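Local coordinates for L-amino acid deaminase (Proteus vulgaris, PDB 5I39), which probably catalyses the FAD-dependent oxidative deamination of L-amino acids as a membrane-bound flavoprotein, at residues Lys68-Gly73 and Tyr205-Ala210. Numbering follows the deposited sequence.
Sequences KGNIAG and YTQCAA. With FAD (flavin-adenine dinucleotide), chain B.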
loop_
_atom_site.group_PDB
_atom_site.type_symbol
_atom_site.label_atom_id
_atom_site.label_comp_id
_atom_site.label_asym_id
_atom_site.label_seq_id
_atom_site.Cartn_x
_atom_site.Cartn_y
_atom_site.Cartn_z
ATOM N N LYS A 68 -7.248 -16.023 5.790
ATOM C CA LYS A 68 -7.506 -17.301 5.116
ATOM C C LYS A 68 -6.219 -18.030 4.715
ATOM O O LYS A 68 -6.206 -19.255 4.647
ATOM C CB LYS A 68 -8.427 -17.106 3.899
ATOM C CG LYS A 68 -7.817 -16.331 2.739
ATOM C CD LYS A 68 -8.754 -16.255 1.543
ATOM C CE LYS A 68 -8.192 -15.385 0.429
ATOM N NZ LYS A 68 -6.831 -15.791 -0.026
ATOM N N GLY A 69 -5.159 -17.277 4.431
ATOM C CA GLY A 69 -3.860 -17.843 4.073
ATOM C C GLY A 69 -2.815 -17.453 5.096
ATOM O O GLY A 69 -3.040 -17.572 6.300
ATOM N N ASN A 70 -1.663 -17.001 4.609
ATOM C CA ASN A 70 -0.588 -16.505 5.462
ATOM C C ASN A 70 -0.701 -14.999 5.665
ATOM O O ASN A 70 -1.264 -14.287 4.838
ATOM C CB ASN A 70 0.774 -16.808 4.834
ATOM C CG ASN A 70 1.066 -18.295 4.739
ATOM O OD1 ASN A 70 0.617 -19.081 5.568
ATOM N ND2 ASN A 70 1.849 -18.684 3.737
ATOM N N ILE A 71 -0.130 -14.518 6.761
ATOM C CA ILE A 71 -0.027 -13.082 7.014
ATOM C C ILE A 71 0.718 -12.406 5.861
ATOM O O ILE A 71 1.781 -12.864 5.450
ATOM C CB ILE A 71 0.688 -12.808 8.354
ATOM C CG1 ILE A 71 -0.250 -13.171 9.509
ATOM C CG2 ILE A 71 1.123 -11.349 8.466
ATOM C CD1 ILE A 71 0.407 -13.254 10.870
ATOM N N ALA A 72 0.137 -11.327 5.338
ATOM C CA ALA A 72 0.758 -10.507 4.295
ATOM C C ALA A 72 1.081 -11.296 3.018
ATOM O O ALA A 72 1.987 -10.932 2.283
ATOM C CB ALA A 72 2.003 -9.807 4.845
ATOM N N GLY A 73 0.315 -12.352 2.739
ATOM C CA GLY A 73 0.602 -13.252 1.625
ATOM C C GLY A 73 0.166 -12.786 0.248
ATOM O O GLY A 73 0.497 -13.440 -0.737
ATOM N N TYR A 205 -5.082 -15.118 13.329
ATOM C CA TYR A 205 -5.250 -16.544 13.046
ATOM C C TYR A 205 -5.186 -16.790 11.550
ATOM O O TYR A 205 -6.023 -16.301 10.792
ATOM C CB TYR A 205 -6.541 -17.068 13.684
ATOM C CG TYR A 205 -6.441 -16.914 15.174
ATOM C CD1 TYR A 205 -5.820 -17.887 15.957
ATOM C CD2 TYR A 205 -6.873 -15.749 15.799
ATOM C CE1 TYR A 205 -5.671 -17.719 17.323
ATOM C CE2 TYR A 205 -6.722 -15.566 17.162
ATOM C CZ TYR A 205 -6.122 -16.554 17.921
ATOM O OH TYR A 205 -5.986 -16.365 19.278
ATOM N N THR A 206 -4.155 -17.525 11.143
ATOM C CA THR A 206 -3.904 -17.853 9.745
ATOM C C THR A 206 -4.577 -19.176 9.382
ATOM O O THR A 206 -5.025 -19.924 10.255
ATOM C CB THR A 206 -2.397 -17.926 9.471
ATOM O OG1 THR A 206 -1.786 -18.826 10.399
ATOM C CG2 THR A 206 -1.774 -16.554 9.631
ATOM N N GLN A 207 -4.654 -19.461 8.084
ATOM C CA GLN A 207 -5.402 -20.622 7.576
ATOM C C GLN A 207 -6.813 -20.664 8.182
ATOM O O GLN A 207 -7.303 -21.722 8.594
ATOM C CB GLN A 207 -4.643 -21.929 7.851
ATOM C CG GLN A 207 -3.293 -22.028 7.159
ATOM C CD GLN A 207 -2.206 -21.213 7.837
ATOM O OE1 GLN A 207 -2.076 -21.231 9.061
ATOM N NE2 GLN A 207 -1.411 -20.499 7.046
ATOM N N CYS A 208 -7.445 -19.494 8.238
ATOM C CA CYS A 208 -8.693 -19.291 8.968
ATOM C C CYS A 208 -9.557 -18.273 8.227
ATOM O O CYS A 208 -9.527 -17.079 8.520
ATOM C CB CYS A 208 -8.388 -18.827 10.393
ATOM S SG CYS A 208 -9.833 -18.646 11.463
ATOM N N ALA A 209 -10.312 -18.761 7.250
ATOM C CA ALA A 209 -11.153 -17.913 6.418
ATOM C C ALA A 209 -12.436 -17.536 7.134
ATOM O O ALA A 209 -13.102 -18.394 7.714
ATOM C CB ALA A 209 -11.494 -18.621 5.121
ATOM N N ALA A 210 -12.779 -16.253 7.090
ATOM C CA ALA A 210 -14.103 -15.799 7.485
ATOM C C ALA A 210 -15.084 -16.182 6.381
ATOM O O ALA A 210 -14.878 -15.842 5.217
ATOM C CB ALA A 210 -14.114 -14.295 7.698
HETATM P PA FAD B . -3.994 -7.697 0.871
HETATM O O1A FAD B . -4.201 -8.496 -0.421
HETATM O O2A FAD B . -2.540 -7.447 1.224
HETATM O O5B FAD B . -4.619 -8.440 2.131
HETATM C C5B FAD B . -5.963 -8.898 2.171
HETATM C C4B FAD B . -5.929 -10.196 2.956
HETATM O O4B FAD B . -7.283 -10.635 3.184
HETATM C C3B FAD B . -5.221 -11.313 2.186
HETATM O O3B FAD B . -4.080 -11.756 2.920
HETATM C C2B FAD B . -6.325 -12.370 2.033
HETATM O O2B FAD B . -5.831 -13.723 2.063
HETATM C C1B FAD B . -7.260 -12.046 3.184
HETATM N N9A FAD B . -8.649 -12.486 3.020
HETATM C C8A FAD B . -9.434 -12.258 1.986
HETATM N N7A FAD B . -10.676 -12.749 2.180
HETATM C C5A FAD B . -10.637 -13.305 3.384
HETATM C C6A FAD B . -11.590 -14.020 4.229
HETATM N N6A FAD B . -12.849 -14.242 3.800
HETATM N N1A FAD B . -11.186 -14.446 5.442
HETATM C C2A FAD B . -9.946 -14.213 5.891
HETATM N N3A FAD B . -9.009 -13.586 5.170
HETATM C C4A FAD B . -9.317 -13.127 3.950
HETATM N N1 FAD B . 0.711 0.631 -2.980
HETATM C C2 FAD B . 1.536 1.642 -2.687
HETATM O O2 FAD B . 1.197 2.425 -1.782
HETATM N N3 FAD B . 2.700 1.810 -3.360
HETATM C C4 FAD B . 3.111 1.026 -4.363
HETATM O O4 FAD B . 4.184 1.215 -4.917
HETATM C C4X FAD B . 2.252 -0.096 -4.766
HETATM N N5 FAD B . 2.539 -0.925 -5.806
HETATM C C5X FAD B . 1.810 -2.028 -6.002
HETATM C C6 FAD B . 2.206 -3.006 -6.917
HETATM C C7 FAD B . 1.492 -4.188 -7.089
HETATM C C7M FAD B . 1.976 -5.251 -8.049
HETATM C C8 FAD B . 0.270 -4.416 -6.304
HETATM C C8M FAD B . -0.524 -5.695 -6.425
HETATM C C9 FAD B . -0.141 -3.430 -5.406
HETATM C C9A FAD B . 0.574 -2.250 -5.229
HETATM N N10 FAD B . 0.158 -1.262 -4.328
HETATM C C10 FAD B . 1.017 -0.226 -3.971
HETATM C "C1'" FAD B . -1.090 -1.385 -3.602
HETATM C "C2'" FAD B . -0.961 -2.037 -2.271
HETATM O "O2'" FAD B . -0.062 -3.136 -2.381
HETATM C "C3'" FAD B . -2.358 -2.488 -1.855
HETATM O "O3'" FAD B . -3.320 -1.408 -1.982
HETATM C "C4'" FAD B . -2.422 -2.986 -0.431
HETATM O "O4'" FAD B . -1.390 -3.963 -0.200
HETATM C "C5'" FAD B . -3.784 -3.604 -0.168
HETATM O "O5'" FAD B . -3.751 -4.101 1.171
HETATM P P FAD B . -4.972 -5.036 1.681
HETATM O O1P FAD B . -4.700 -5.345 3.122
HETATM O O2P FAD B . -6.289 -4.413 1.270
HETATM O O3P FAD B . -4.855 -6.345 0.726
#
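Gln207 N donates a nearly straight hydrogen bond to Gly69 O (3.1 Å, 172° at the hydrogen), pinning together two loops at the adenosine end of the FAD site in this Rossmann-type dinucleotide-binding fold. Segment 68-73 follows strand 63-66; segment 205-210 leaves the parallel neighbour, strand 203-205, at the sheet edge. The two run roughly antiparallel, with Lys68 opposite Ala209 and Asn70 opposite Thr206.

The close side is built from backbone and short side chains. Lys68 O takes a CA-H...O contact from Gln207 CA (3.3 Å), next to the Gly69 bond, while Thr206 CB lies 3.3 Å from Gly69 O. On the buried flank Thr206 CG2 meets Ile71 CG1 at 3.7 Å, the two side chains crossing; Ile71 also packs on Ala194 of helix 189-199.

The looser, solvent-facing side belongs to Asn70 and Gln207. A bend at chi2 swings the Gln207 amide back past Thr206 toward Asn70: Thr206 OG1 donates to Gln207 OE1 from above the carbonyl plane, and Gln207 NE2 comes within 2.9 Å of Asn70 OD1. The two amide planes are turned 69° apart.

At the other end both segments serve the cofactor. Lys68 CB abuts Ala209 CB; from there its CG, CD and CE pass over one face of the adenine, CG and CE also lying against ribose O2B, and the chain turns at chi4 (55°) so that NZ donates a hydrogen bond to FAD O2B (3.1 Å). Glu67, just before 68-73, binds FAD through OE2, which also accepts a bond from Gly69 N. The backbone of Ala210 pairs with the adenine edge: Ala210 N donates to FAD N1A at 2.9 Å, and FAD N6A donates to Ala210 O at 2.9 Å.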